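Local coordinates for attaching and effacing protein, pathogenesis factor (Escherichia coli, PDB 4E9L) that probably mediates bacterial adhesion as an invasin-like surface adhesin, the chain here being a central piece of the protein built from bacterial immunoglobulin-like domains, at residues 96-101 / 109-114; 142-147 / 154-159; 193-198 / 280-285; 301-306 / 314-319; 306-311 / 366-371. All coordinates share one frame; numbering follows the deposited sequence. Where two conformers were deposited one is given.

Contact 1: 96-101 / 109-114; sequences ITLNPD and VTAIWT
Residues 96-99 and 110-113 pair as an antiparallel beta hairpin at one margin of a four-stranded sheet, strand 95-99 being outermost within this chain. Thr97 and Ile112 exchange two backbone hydrogen bonds, Ile112 N to Thr97 O at 2.7 Å being nearly straight (170°). Asn99 and Thr110 form a second such pair, with Thr110 N 2.8 Å from Asn99 O. The side chains of Ile96, Leu98, Ala111 and Trp113 share one face, turned toward strands 165-173 and 183-187. This is the interior of a beta sandwich of the bacterial immunoglobulin-like type found in invasins and intimins. There Leu98 divides its contacts: CB meets Val109 CG2 at 4.0 Å, while CD2 rests on Ala111 CB at 3.9 Å. At the end of the hairpin Val109 holds CG2 anti to the backbone N, which turns this methyl toward Asn99 O, 3.5 Å away, and close to the cis-linked Pro100. On the reverse face Ile112 CD1 reaches along the strand to Asn99 CB, 3.9 Å away, with Thr97 CG2 beside it. Thr110 OG1 is hydrogen-bonded to Gln157 OE1 on the next strand, and Trp113 NE1 to the carbonyl of Ala178.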
# COMPACT_ATOMS: atom_id res chain seq x y z
N ILE A 96 -26.05 -31.21 12.24
CA ILE A 96 -25.32 -30.43 13.23
C ILE A 96 -25.37 -28.94 12.88
O ILE A 96 -25.18 -28.57 11.71
CB ILE A 96 -23.88 -30.97 13.48
CG1 ILE A 96 -23.15 -30.11 14.57
CG2 ILE A 96 -23.06 -31.08 12.16
CD1 ILE A 96 -21.96 -30.70 15.22
N THR A 97 -25.56 -28.11 13.91
CA THR A 97 -25.57 -26.65 13.82
C THR A 97 -24.55 -26.07 14.80
O THR A 97 -24.39 -26.59 15.91
CB THR A 97 -27.03 -26.16 14.10
OG1 THR A 97 -27.84 -26.53 12.98
CG2 THR A 97 -27.15 -24.64 14.29
N LEU A 98 -23.90 -24.97 14.39
CA LEU A 98 -23.02 -24.17 15.25
C LEU A 98 -23.68 -22.83 15.48
O LEU A 98 -24.12 -22.19 14.52
CB LEU A 98 -21.62 -23.96 14.65
CG LEU A 98 -20.76 -25.20 14.56
CD1 LEU A 98 -19.59 -24.96 13.59
CD2 LEU A 98 -20.24 -25.61 15.97
N ASN A 99 -23.73 -22.40 16.74
CA ASN A 99 -24.36 -21.12 17.10
C ASN A 99 -23.50 -20.25 18.01
O ASN A 99 -23.08 -20.74 19.06
CB ASN A 99 -25.74 -21.36 17.72
CG ASN A 99 -26.58 -20.12 17.75
OD1 ASN A 99 -26.72 -19.41 16.76
ND2 ASN A 99 -27.09 -19.79 18.93
N PRO A 100 -23.26 -18.95 17.67
CA PRO A 100 -23.70 -18.25 16.44
C PRO A 100 -22.71 -18.46 15.30
O PRO A 100 -21.60 -18.96 15.51
CB PRO A 100 -23.66 -16.77 16.87
CG PRO A 100 -22.42 -16.73 17.79
CD PRO A 100 -22.44 -18.06 18.54
N ASP A 101 -23.06 -17.96 14.12
CA ASP A 101 -22.12 -17.90 13.02
C ASP A 101 -21.29 -16.63 13.34
O ASP A 101 -21.72 -15.79 14.14
CB ASP A 101 -22.84 -17.83 11.67
CG ASP A 101 -21.91 -17.72 10.47
OD1 ASP A 101 -20.70 -18.09 10.60
OD2 ASP A 101 -22.36 -17.24 9.41
N VAL A 109 -18.45 -21.03 20.96
CA VAL A 109 -19.49 -21.35 19.97
C VAL A 109 -20.19 -22.64 20.44
O VAL A 109 -19.55 -23.51 21.04
CB VAL A 109 -18.93 -21.40 18.51
CG1 VAL A 109 -17.84 -22.46 18.34
CG2 VAL A 109 -20.05 -21.57 17.47
N THR A 110 -21.52 -22.71 20.27
CA THR A 110 -22.24 -23.89 20.74
C THR A 110 -22.47 -24.83 19.57
O THR A 110 -22.87 -24.38 18.51
CB THR A 110 -23.56 -23.50 21.43
OG1 THR A 110 -23.26 -22.57 22.48
CG2 THR A 110 -24.31 -24.71 22.01
N ALA A 111 -22.26 -26.14 19.77
CA ALA A 111 -22.54 -27.16 18.76
C ALA A 111 -23.83 -27.85 19.18
O ALA A 111 -23.94 -28.28 20.32
CB ALA A 111 -21.41 -28.18 18.68
N ILE A 112 -24.80 -27.94 18.27
CA ILE A 112 -26.08 -28.58 18.50
C ILE A 112 -26.25 -29.68 17.46
O ILE A 112 -26.46 -29.41 16.27
CB ILE A 112 -27.31 -27.62 18.50
CG1 ILE A 112 -27.05 -26.33 19.35
CG2 ILE A 112 -28.56 -28.37 19.00
CD1 ILE A 112 -26.73 -25.07 18.47
N TRP A 113 -26.15 -30.92 17.91
CA TRP A 113 -26.27 -32.09 17.06
C TRP A 113 -27.65 -32.70 17.26
O TRP A 113 -28.06 -33.01 18.39
CB TRP A 113 -25.14 -33.06 17.44
CG TRP A 113 -25.24 -34.46 16.92
CD1 TRP A 113 -25.74 -34.88 15.71
CD2 TRP A 113 -24.71 -35.63 17.55
NE1 TRP A 113 -25.58 -36.24 15.58
CE2 TRP A 113 -24.94 -36.73 16.69
CE3 TRP A 113 -23.98 -35.84 18.74
CZ2 TRP A 113 -24.58 -38.03 17.04
CZ3 TRP A 113 -23.59 -37.13 19.06
CH2 TRP A 113 -23.85 -38.20 18.20
N THR A 114 -28.37 -32.87 16.17
CA THR A 114 -29.70 -33.46 16.14
C THR A 114 -29.52 -34.88 15.63
O THR A 114 -29.12 -35.07 14.49
CB THR A 114 -30.65 -32.61 15.27
OG1 THR A 114 -30.65 -31.28 15.78
CG2 THR A 114 -32.08 -33.16 15.26

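Contact 2: 142-147 / 154-159; sequences TASGWT and WTAQIS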
# COMPACT_ATOMS: atom_id res chain seq x y z
N THR A 142 -11.00 -26.11 21.85
CA THR A 142 -11.33 -27.31 22.62
C THR A 142 -12.85 -27.45 22.79
O THR A 142 -13.54 -26.46 22.95
CB THR A 142 -10.64 -27.30 24.00
OG1 THR A 142 -11.12 -26.18 24.74
CG2 THR A 142 -9.09 -27.28 23.90
N ALA A 143 -13.35 -28.68 22.78
CA ALA A 143 -14.78 -28.93 22.95
C ALA A 143 -15.04 -29.62 24.29
O ALA A 143 -14.25 -30.48 24.73
CB ALA A 143 -15.30 -29.79 21.82
N SER A 144 -16.15 -29.28 24.93
CA SER A 144 -16.59 -29.94 26.15
C SER A 144 -17.16 -31.29 25.68
O SER A 144 -17.30 -31.53 24.47
CB SER A 144 -17.72 -29.14 26.78
OG SER A 144 -18.86 -29.15 25.92
N GLY A 145 -17.61 -32.12 26.63
CA GLY A 145 -18.34 -33.34 26.30
C GLY A 145 -19.73 -32.97 25.78
O GLY A 145 -20.16 -31.81 25.87
N TRP A 146 -20.43 -33.94 25.20
CA TRP A 146 -21.78 -33.75 24.66
C TRP A 146 -22.80 -33.95 25.78
O TRP A 146 -22.72 -34.94 26.50
CB TRP A 146 -22.06 -34.79 23.58
CG TRP A 146 -21.37 -34.59 22.26
CD1 TRP A 146 -20.35 -35.35 21.76
CD2 TRP A 146 -21.73 -33.66 21.24
NE1 TRP A 146 -20.06 -34.95 20.47
CE2 TRP A 146 -20.87 -33.90 20.14
CE3 TRP A 146 -22.67 -32.62 21.15
CZ2 TRP A 146 -20.91 -33.12 18.97
CZ3 TRP A 146 -22.72 -31.86 19.99
CH2 TRP A 146 -21.85 -32.12 18.92
N THR A 147 -23.77 -33.02 25.92
CA THR A 147 -24.86 -33.18 26.90
C THR A 147 -26.05 -33.75 26.15
O THR A 147 -26.51 -33.15 25.17
CB THR A 147 -25.20 -31.84 27.58
OG1 THR A 147 -24.13 -31.49 28.44
CG2 THR A 147 -26.52 -31.88 28.37
N TRP A 154 -28.20 -32.95 21.23
CA TRP A 154 -26.97 -33.13 21.97
C TRP A 154 -26.21 -31.82 21.84
O TRP A 154 -26.08 -31.28 20.73
CB TRP A 154 -26.18 -34.27 21.35
CG TRP A 154 -26.86 -35.60 21.48
CD1 TRP A 154 -27.93 -36.06 20.75
CD2 TRP A 154 -26.51 -36.65 22.38
NE1 TRP A 154 -28.26 -37.33 21.15
CE2 TRP A 154 -27.38 -37.73 22.13
CE3 TRP A 154 -25.49 -36.80 23.34
CZ2 TRP A 154 -27.30 -38.93 22.84
CZ3 TRP A 154 -25.41 -38.00 24.04
CH2 TRP A 154 -26.30 -39.05 23.77
N THR A 155 -25.76 -31.25 22.96
CA THR A 155 -25.07 -29.95 22.89
C THR A 155 -23.65 -30.01 23.44
O THR A 155 -23.42 -30.71 24.42
CB THR A 155 -25.90 -28.87 23.64
OG1 THR A 155 -26.15 -29.33 24.95
CG2 THR A 155 -27.25 -28.56 22.98
N ALA A 156 -22.70 -29.29 22.81
CA ALA A 156 -21.32 -29.19 23.29
C ALA A 156 -20.85 -27.76 23.15
O ALA A 156 -21.27 -27.07 22.22
CB ALA A 156 -20.38 -30.13 22.54
N GLN A 157 -20.01 -27.29 24.07
CA GLN A 157 -19.49 -25.93 24.01
C GLN A 157 -18.08 -25.97 23.50
O GLN A 157 -17.26 -26.77 23.99
CB GLN A 157 -19.54 -25.25 25.40
CG GLN A 157 -20.95 -25.11 26.00
CD GLN A 157 -21.92 -24.29 25.17
OE1 GLN A 157 -21.55 -23.39 24.41
NE2 GLN A 157 -23.21 -24.57 25.33
N ILE A 158 -17.78 -25.16 22.48
CA ILE A 158 -16.41 -25.09 21.93
C ILE A 158 -15.72 -23.80 22.43
O ILE A 158 -16.25 -22.71 22.23
CB ILE A 158 -16.35 -25.23 20.37
CG1 ILE A 158 -16.88 -26.61 19.91
CG2 ILE A 158 -14.90 -25.04 19.86
CD1 ILE A 158 -17.44 -26.63 18.45
N SER A 159 -14.57 -23.93 23.10
CA SER A 159 -13.77 -22.76 23.52
C SER A 159 -12.80 -22.56 22.37
O SER A 159 -12.02 -23.46 22.06
CB SER A 159 -12.98 -23.05 24.80
OG SER A 159 -13.87 -23.39 25.86
O HOH W 1 -21.94 -30.13 27.28
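The backbones of 142-147 and 154-159 run antiparallel, but their pairing slips by one residue between Ala143 and Thr147, where the first strand is broken. This is the hairpin of strands 142-148 and 153-159 in an immunoglobulin-like sandwich, 142-148 being an outermost strand of its sheet within the chain. Thr142 and Ser159 on one side of the break, and Thr147 and Thr155 on the other, keep paired backbone hydrogen bonds. At the break a side chain takes over: Ser144 N still donates to Gln157 O, whereas Gln157 N donates to Ser144 OG, 2.9 Å away. With chi1 of 65°, that hydroxyl sits between the backbone N and carbonyl carbon of its own residue, and Ser144 OG donates a hydrogen bond to Gly145 O at 3.0 Å. Trp146 turns to the inner side. Ala156 CB stands over one face of its six-membered ring, 4.0 Å from the centroid, in a CH-pi contact, while Trp146 CE3 packs on Trp154 CB at 3.9 Å. Trp146 CB in turn lies at the edge of the Trp154 ring. Trp113 meets Trp146 edge-to-face and also touches the Trp154 ring, making an aromatic cluster of three. On the outer side a water donates to Gly145 O at 2.8 Å and to Thr155 O at 3.3 Å, and is also bonded to Thr147 OG1.

Contact 3: 193-198 / 280-285; sequences SSNQSK and AATEAA
Thr282 brings its side chain up to the turn at 194-197, and its CB already lies 3.4 Å from Ser194 O. One bond farther out, OG1 donates a hydrogen bond of 2.6 Å to Ser194 O, approaching at a tilt of 16° from the carbonyl plane. Two more carbonyl oxygens lie close to Thr282 OG1, Ser197 O at 3.1 Å and Asn195 O at 3.2 Å, but of the three Ser194 O is the hydrogen-bond acceptor. A chi1 of -31°, well away from a staggered value, turns OG1 toward them. The remaining branch, CG2, comes alongside the turn, 4.2 Å from Asn195 CA. The contact belongs to the middle immunoglobulin-like unit of the modelled chain: 193-198 leads into strand 198-201, and 280-284 form an irregular break within strand 278-290, which belongs to the other sheet of the sandwich. The turn that presents the carbonyls is folded by its own serines. Ser193 OG accepts from Gln196 N in an ST motif, and Ser197 OG donates to Ser193 O at 2.8 Å while also bonding to the backbone N of Lys219. Ser197 CB presses on Ala280 O at 3.1 Å, a buried carbonyl with no hydrogen-bonding partner in the model. The methyl group of Ala281 packs against the backbone at Ser197 and Lys198, its CB 4.1 Å from Ser197 O, and also touches Val199 and Met272 in the interior.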
# COMPACT_ATOMS: atom_id res chain seq x y z
N SER A 193 -6.15 -4.10 15.98
CA SER A 193 -5.04 -3.74 16.85
C SER A 193 -4.11 -2.79 16.09
O SER A 193 -3.45 -3.24 15.14
CB SER A 193 -4.25 -4.98 17.27
OG SER A 193 -3.01 -4.66 17.89
N SER A 194 -4.00 -1.49 16.53
CA SER A 194 -3.10 -0.51 15.92
C SER A 194 -1.65 -0.98 16.04
O SER A 194 -0.85 -0.72 15.16
CB SER A 194 -3.25 0.85 16.59
OG SER A 194 -4.61 1.27 16.63
N ASN A 195 -1.33 -1.69 17.14
CA ASN A 195 0.04 -2.19 17.39
C ASN A 195 0.50 -3.26 16.42
O ASN A 195 1.66 -3.27 16.04
CB ASN A 195 0.18 -2.69 18.83
CG ASN A 195 -0.15 -1.64 19.86
OD1 ASN A 195 0.66 -0.76 20.17
ND2 ASN A 195 -1.38 -1.67 20.35
N GLN A 196 -0.42 -4.16 16.01
CA GLN A 196 -0.13 -5.28 15.10
C GLN A 196 -0.33 -4.89 13.64
O GLN A 196 0.16 -5.59 12.74
CB GLN A 196 -1.05 -6.47 15.44
CG GLN A 196 -0.67 -7.21 16.73
CD GLN A 196 0.69 -7.86 16.64
OE1 GLN A 196 0.94 -8.75 15.82
NE2 GLN A 196 1.59 -7.42 17.49
N SER A 197 -1.06 -3.81 13.40
CA SER A 197 -1.36 -3.37 12.04
C SER A 197 -0.25 -2.44 11.54
O SER A 197 0.39 -1.75 12.34
CB SER A 197 -2.73 -2.70 11.98
OG SER A 197 -3.73 -3.61 12.42
N LYS A 198 -0.03 -2.42 10.23
CA LYS A 198 1.07 -1.64 9.68
C LYS A 198 0.69 -0.97 8.39
O LYS A 198 0.04 -1.59 7.54
CB LYS A 198 2.28 -2.58 9.42
CG LYS A 198 3.60 -1.86 9.14
CD LYS A 198 4.78 -2.82 9.04
CE LYS A 198 6.05 -2.12 8.61
NZ LYS A 198 7.20 -3.05 8.57
N ALA A 280 -5.55 3.33 12.29
CA ALA A 280 -5.59 1.89 12.02
C ALA A 280 -4.20 1.28 12.05
O ALA A 280 -4.06 0.08 11.85
CB ALA A 280 -6.28 1.62 10.68
N ALA A 281 -3.16 2.08 12.30
CA ALA A 281 -1.79 1.57 12.35
C ALA A 281 -1.00 2.18 13.49
O ALA A 281 -1.39 3.22 14.02
CB ALA A 281 -1.09 1.79 11.02
N THR A 282 0.11 1.52 13.87
CA THR A 282 0.99 1.94 14.97
C THR A 282 1.53 3.34 14.75
O THR A 282 1.44 4.19 15.63
CB THR A 282 2.16 0.94 15.15
OG1 THR A 282 1.75 -0.38 14.78
CG2 THR A 282 2.69 0.94 16.56
N GLU A 283 2.06 3.59 13.56
CA GLU A 283 2.63 4.89 13.25
C GLU A 283 2.33 5.21 11.80
O GLU A 283 2.19 4.31 10.98
CB GLU A 283 4.14 4.93 13.55
CG GLU A 283 4.96 3.88 12.80
CD GLU A 283 6.44 3.86 13.11
OE1 GLU A 283 7.11 4.90 12.92
OE2 GLU A 283 6.94 2.79 13.51
N ALA A 284 2.16 6.49 11.50
CA ALA A 284 1.85 6.95 10.14
C ALA A 284 3.02 6.64 9.22
O ALA A 284 4.17 6.68 9.66
CB ALA A 284 1.58 8.45 10.16
N ALA A 285 2.73 6.30 7.95
CA ALA A 285 3.81 6.11 6.98
C ALA A 285 4.31 7.53 6.60
O ALA A 285 3.49 8.45 6.45
CB ALA A 285 3.31 5.39 5.75

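Contact 4: 301-306 / 314-319; sequences LVADNK and TELTFT
Leu301 pushes one methyl group into a hollow on strand 313-319: CD1 lies 3.8 Å from Phe318 CB and 4.1 Å from Leu316 CB, with Thr317 O also lining the hollow. Its CG stands anti to the backbone N (chi1 -180°), which carries the methyl across to the neighbouring strand, where the Leu301 and Phe318 side chains cross at about a right angle. The next residue on this face, Ala303, is a small bump; its CB meets Leu316 CD2 at 4.0 Å, and both side chains also touch Leu391 of the facing sheet. These strands form the first hairpin of another immunoglobulin-like sandwich, antiparallel with their axes at 160°. On the outer face Val302 and Thr317 lie side by side and point the same way, Val302 CG2 being 3.9 Å from Thr317 CB, over a pair of backbone hydrogen bonds. Where strand 300-303 ends, Asp304 turns its carboxylate toward the partner strand. Asp304 N donates to Glu315 O at 3.0 Å, and Thr314 OG1 donates to Asp304 OD1 at 2.5 Å, so short that the exact length is doubtful. Glu315 N makes long, weak bonds to both carboxylate oxygens. Asp304 OD2 also comes within 4.7 Å of Glu315 OE1; this nearness of like charges probably costs something, which the Thr314 hydroxyl and the weakly bonded Glu315 amide may partly offset.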
# COMPACT_ATOMS: atom_id res chain seq x y z
N LEU A 301 18.03 29.87 -18.34
CA LEU A 301 19.45 29.71 -18.58
C LEU A 301 19.99 31.07 -19.00
O LEU A 301 19.48 31.66 -19.94
CB LEU A 301 19.74 28.67 -19.69
CG LEU A 301 21.24 28.45 -19.99
CD1 LEU A 301 21.98 27.82 -18.77
CD2 LEU A 301 21.44 27.61 -21.23
N VAL A 302 21.01 31.56 -18.30
CA VAL A 302 21.70 32.84 -18.62
C VAL A 302 23.21 32.57 -18.66
O VAL A 302 23.66 31.59 -18.08
CB VAL A 302 21.35 33.99 -17.62
CG1 VAL A 302 19.86 34.32 -17.61
CG2 VAL A 302 21.84 33.68 -16.20
N ALA A 303 23.99 33.48 -19.29
CA ALA A 303 25.45 33.43 -19.35
C ALA A 303 25.94 34.74 -18.75
O ALA A 303 25.14 35.68 -18.68
CB ALA A 303 25.90 33.31 -20.80
N ASP A 304 27.19 34.81 -18.26
CA ASP A 304 27.74 36.06 -17.71
C ASP A 304 28.21 37.05 -18.83
O ASP A 304 28.51 38.20 -18.55
CB ASP A 304 28.87 35.80 -16.67
CG ASP A 304 30.13 35.12 -17.20
OD1 ASP A 304 30.34 35.13 -18.42
OD2 ASP A 304 30.95 34.67 -16.37
N ASN A 305 28.28 36.57 -20.08
CA ASN A 305 28.68 37.36 -21.25
C ASN A 305 27.87 36.88 -22.45
O ASN A 305 27.98 35.71 -22.83
CB ASN A 305 30.18 37.16 -21.51
CG ASN A 305 30.82 38.06 -22.55
OD1 ASN A 305 30.17 38.88 -23.21
ND2 ASN A 305 32.13 37.95 -22.69
N LYS A 306 27.07 37.77 -23.06
CA LYS A 306 26.29 37.43 -24.26
C LYS A 306 27.10 37.48 -25.56
O LYS A 306 26.65 36.97 -26.58
CB LYS A 306 25.00 38.26 -24.36
CG LYS A 306 25.18 39.78 -24.23
CD LYS A 306 23.83 40.51 -24.23
CE LYS A 306 23.05 40.35 -22.95
NZ LYS A 306 21.72 40.98 -23.04
N THR A 314 32.63 31.39 -20.60
CA THR A 314 31.54 32.12 -19.99
C THR A 314 30.86 31.19 -19.01
O THR A 314 30.75 29.99 -19.27
CB THR A 314 30.60 32.81 -21.03
OG1 THR A 314 29.72 33.66 -20.31
CG2 THR A 314 29.78 31.81 -21.87
N GLU A 315 30.45 31.73 -17.86
CA GLU A 315 29.74 30.97 -16.83
C GLU A 315 28.26 30.89 -17.21
O GLU A 315 27.66 31.90 -17.55
CB GLU A 315 29.90 31.71 -15.48
CG GLU A 315 29.33 30.94 -14.32
CD GLU A 315 29.25 31.74 -13.03
OE1 GLU A 315 28.42 32.68 -12.95
OE2 GLU A 315 30.00 31.40 -12.09
N LEU A 316 27.67 29.69 -17.13
CA LEU A 316 26.25 29.45 -17.40
C LEU A 316 25.57 29.29 -16.06
O LEU A 316 26.11 28.60 -15.19
CB LEU A 316 26.05 28.14 -18.23
CG LEU A 316 26.69 28.10 -19.62
CD1 LEU A 316 26.34 26.80 -20.35
CD2 LEU A 316 26.33 29.36 -20.44
N THR A 317 24.39 29.91 -15.88
CA THR A 317 23.58 29.78 -14.66
C THR A 317 22.23 29.24 -15.07
O THR A 317 21.47 29.91 -15.78
CB THR A 317 23.50 31.08 -13.84
OG1 THR A 317 24.81 31.49 -13.47
CG2 THR A 317 22.69 30.89 -12.53
N PHE A 318 21.94 28.00 -14.64
CA PHE A 318 20.72 27.30 -14.96
C PHE A 318 19.84 27.18 -13.72
O PHE A 318 20.26 26.59 -12.73
CB PHE A 318 21.04 25.94 -15.61
CG PHE A 318 19.84 25.06 -15.86
CD1 PHE A 318 18.79 25.49 -16.68
CD2 PHE A 318 19.72 23.83 -15.23
CE1 PHE A 318 17.66 24.69 -16.88
CE2 PHE A 318 18.58 23.03 -15.42
CZ PHE A 318 17.55 23.48 -16.23
N THR A 319 18.62 27.80 -13.77
CA THR A 319 17.67 27.79 -12.65
C THR A 319 16.56 26.86 -13.04
O THR A 319 15.89 27.08 -14.04
CB THR A 319 17.16 29.21 -12.33
OG1 THR A 319 18.27 29.99 -11.92
CG2 THR A 319 16.08 29.23 -11.23

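Contact 5: 306-311 / 366-371; sequences KTPTVK and LTLGSA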
# COMPACT_ATOMS: atom_id res chain seq x y z
N LYS A 306 27.07 37.77 -23.06
CA LYS A 306 26.29 37.43 -24.26
C LYS A 306 27.10 37.48 -25.56
O LYS A 306 26.65 36.97 -26.58
CB LYS A 306 25.00 38.26 -24.36
CG LYS A 306 25.18 39.78 -24.23
CD LYS A 306 23.83 40.51 -24.23
CE LYS A 306 23.05 40.35 -22.95
NZ LYS A 306 21.72 40.98 -23.04
N THR A 307 28.30 38.10 -25.53
CA THR A 307 29.18 38.21 -26.71
C THR A 307 30.60 37.71 -26.38
O THR A 307 31.56 38.49 -26.45
CB THR A 307 29.20 39.66 -27.27
OG1 THR A 307 29.88 40.51 -26.33
CG2 THR A 307 27.81 40.20 -27.61
N PRO A 308 30.78 36.41 -26.02
CA PRO A 308 32.13 35.94 -25.68
C PRO A 308 32.96 35.74 -26.92
O PRO A 308 32.42 35.56 -28.01
CB PRO A 308 31.87 34.61 -24.97
CG PRO A 308 30.61 34.11 -25.61
CD PRO A 308 29.79 35.32 -25.94
N THR A 309 34.27 35.81 -26.77
CA THR A 309 35.18 35.62 -27.90
C THR A 309 35.39 34.12 -28.08
O THR A 309 35.28 33.36 -27.11
CB THR A 309 36.49 36.39 -27.61
OG1 THR A 309 36.19 37.78 -27.57
CG2 THR A 309 37.59 36.15 -28.66
N VAL A 310 35.66 33.70 -29.33
CA VAL A 310 36.01 32.32 -29.68
C VAL A 310 37.08 31.80 -28.72
O VAL A 310 37.98 32.55 -28.32
CB VAL A 310 36.48 32.15 -31.17
CG1 VAL A 310 35.31 32.29 -32.13
CG2 VAL A 310 37.61 33.12 -31.54
N LYS A 311 36.95 30.54 -28.32
CA LYS A 311 37.88 29.83 -27.43
C LYS A 311 38.08 30.41 -26.01
O LYS A 311 39.04 30.01 -25.33
CB LYS A 311 39.23 29.53 -28.14
CG LYS A 311 39.11 28.57 -29.34
CD LYS A 311 38.50 27.19 -28.97
CE LYS A 311 39.29 26.40 -27.94
NZ LYS A 311 38.52 25.22 -27.43
N LEU A 366 31.22 27.29 -19.72
CA LEU A 366 31.12 27.01 -21.14
C LEU A 366 32.41 27.48 -21.78
O LEU A 366 32.71 28.66 -21.69
CB LEU A 366 29.91 27.76 -21.78
CG LEU A 366 29.75 27.62 -23.30
CD1 LEU A 366 29.46 26.16 -23.69
CD2 LEU A 366 28.65 28.57 -23.83
N THR A 367 33.09 26.59 -22.50
CA THR A 367 34.26 26.95 -23.29
C THR A 367 33.75 27.11 -24.71
O THR A 367 33.16 26.18 -25.29
CB THR A 367 35.39 25.91 -23.23
OG1 THR A 367 35.77 25.73 -21.87
CG2 THR A 367 36.64 26.35 -24.04
N LEU A 368 33.97 28.29 -25.28
CA LEU A 368 33.50 28.53 -26.63
C LEU A 368 34.35 27.77 -27.65
O LEU A 368 35.47 27.39 -27.36
CB LEU A 368 33.47 30.06 -26.92
CG LEU A 368 32.30 30.86 -26.33
CD1 LEU A 368 30.93 30.27 -26.72
CD2 LEU A 368 32.41 31.02 -24.78
N GLY A 369 33.78 27.51 -28.80
CA GLY A 369 34.46 26.78 -29.87
C GLY A 369 35.33 27.68 -30.72
O GLY A 369 35.59 28.83 -30.35
N SER A 370 35.82 27.15 -31.85
CA SER A 370 36.71 27.93 -32.74
C SER A 370 35.96 28.82 -33.74
O SER A 370 36.54 29.78 -34.25
CB SER A 370 37.68 27.02 -33.49
OG SER A 370 36.97 25.97 -34.12
N ALA A 371 34.67 28.52 -33.99
CA ALA A 371 33.86 29.29 -34.94
C ALA A 371 33.10 30.44 -34.29
O ALA A 371 32.54 30.30 -33.20
CB ALA A 371 32.90 28.38 -35.70
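Apolar contact begins with Pro308 on Leu368, whose side chains cross at about a right angle: Pro308 CB lies 3.6 Å from Leu368 CD2, and the ring's CG touches both CG and CD2 of the leucine. Leu368 also meets Thr314 and Val395, so the proline joins the apolar interior at one end of the sandwich. Across this contact Val310 meets backbone, its CG1 reaching Ser370 O at 3.5 Å and Ala371 O at 3.6 Å; elsewhere it touches Val395 and Ala372. Backbone polar contact is a single hydrogen bond, Lys311 N to Gly369 O, 3.0 Å long and rather bent (138° at the hydrogen), with the donor tilted 30° from the carbonyl plane. A CA-H...O contact from Lys311 CA to Leu368 O, 3.4 Å, runs beside it. Lys311 has positive phi, in the left-handed helical region, where the loop between strands 300-303 and 313-319 turns into the second strand of that hairpin. With the two paths 88° apart, the connection lies across the exit of strand 361-367, at the end of an immunoglobulin-like domain. The third kind of contact is the lysine's aliphatic chain. Bent at chi2 and chi3, it curls over Leu368 O, with CD 3.4 Å away, and takes NZ past Thr367 CG2 to a salt bridge with Glu347. Leu368 O is buried without a hydrogen-bonding partner in the model, but the ammonium nitrogen, Lys311 NZ, lies 3.7 Å from it, near enough that its positive charge may ease the burial of that carbonyl.

Overall arrangement
From the N terminus, contacts 1 and 2 each close a short hairpin, one after the other. They meet through neighbouring strands 108-114 and 153-159, so together they build one four-stranded sheet. Contact 3 closes a much longer loop, with 81 residues between its segments, and ties the entry of the next domain to its strand 278-290; its centre is about 35 Å from that of contact 1. Contact 4 is again a hairpin, in a further domain about 83 Å from contact 1 between centres. Contact 5 crosses it along the chain: the two share Lys306, and 314-319 falls inside the loop that 306-311 and 366-371 close. No contact nests wholly within another.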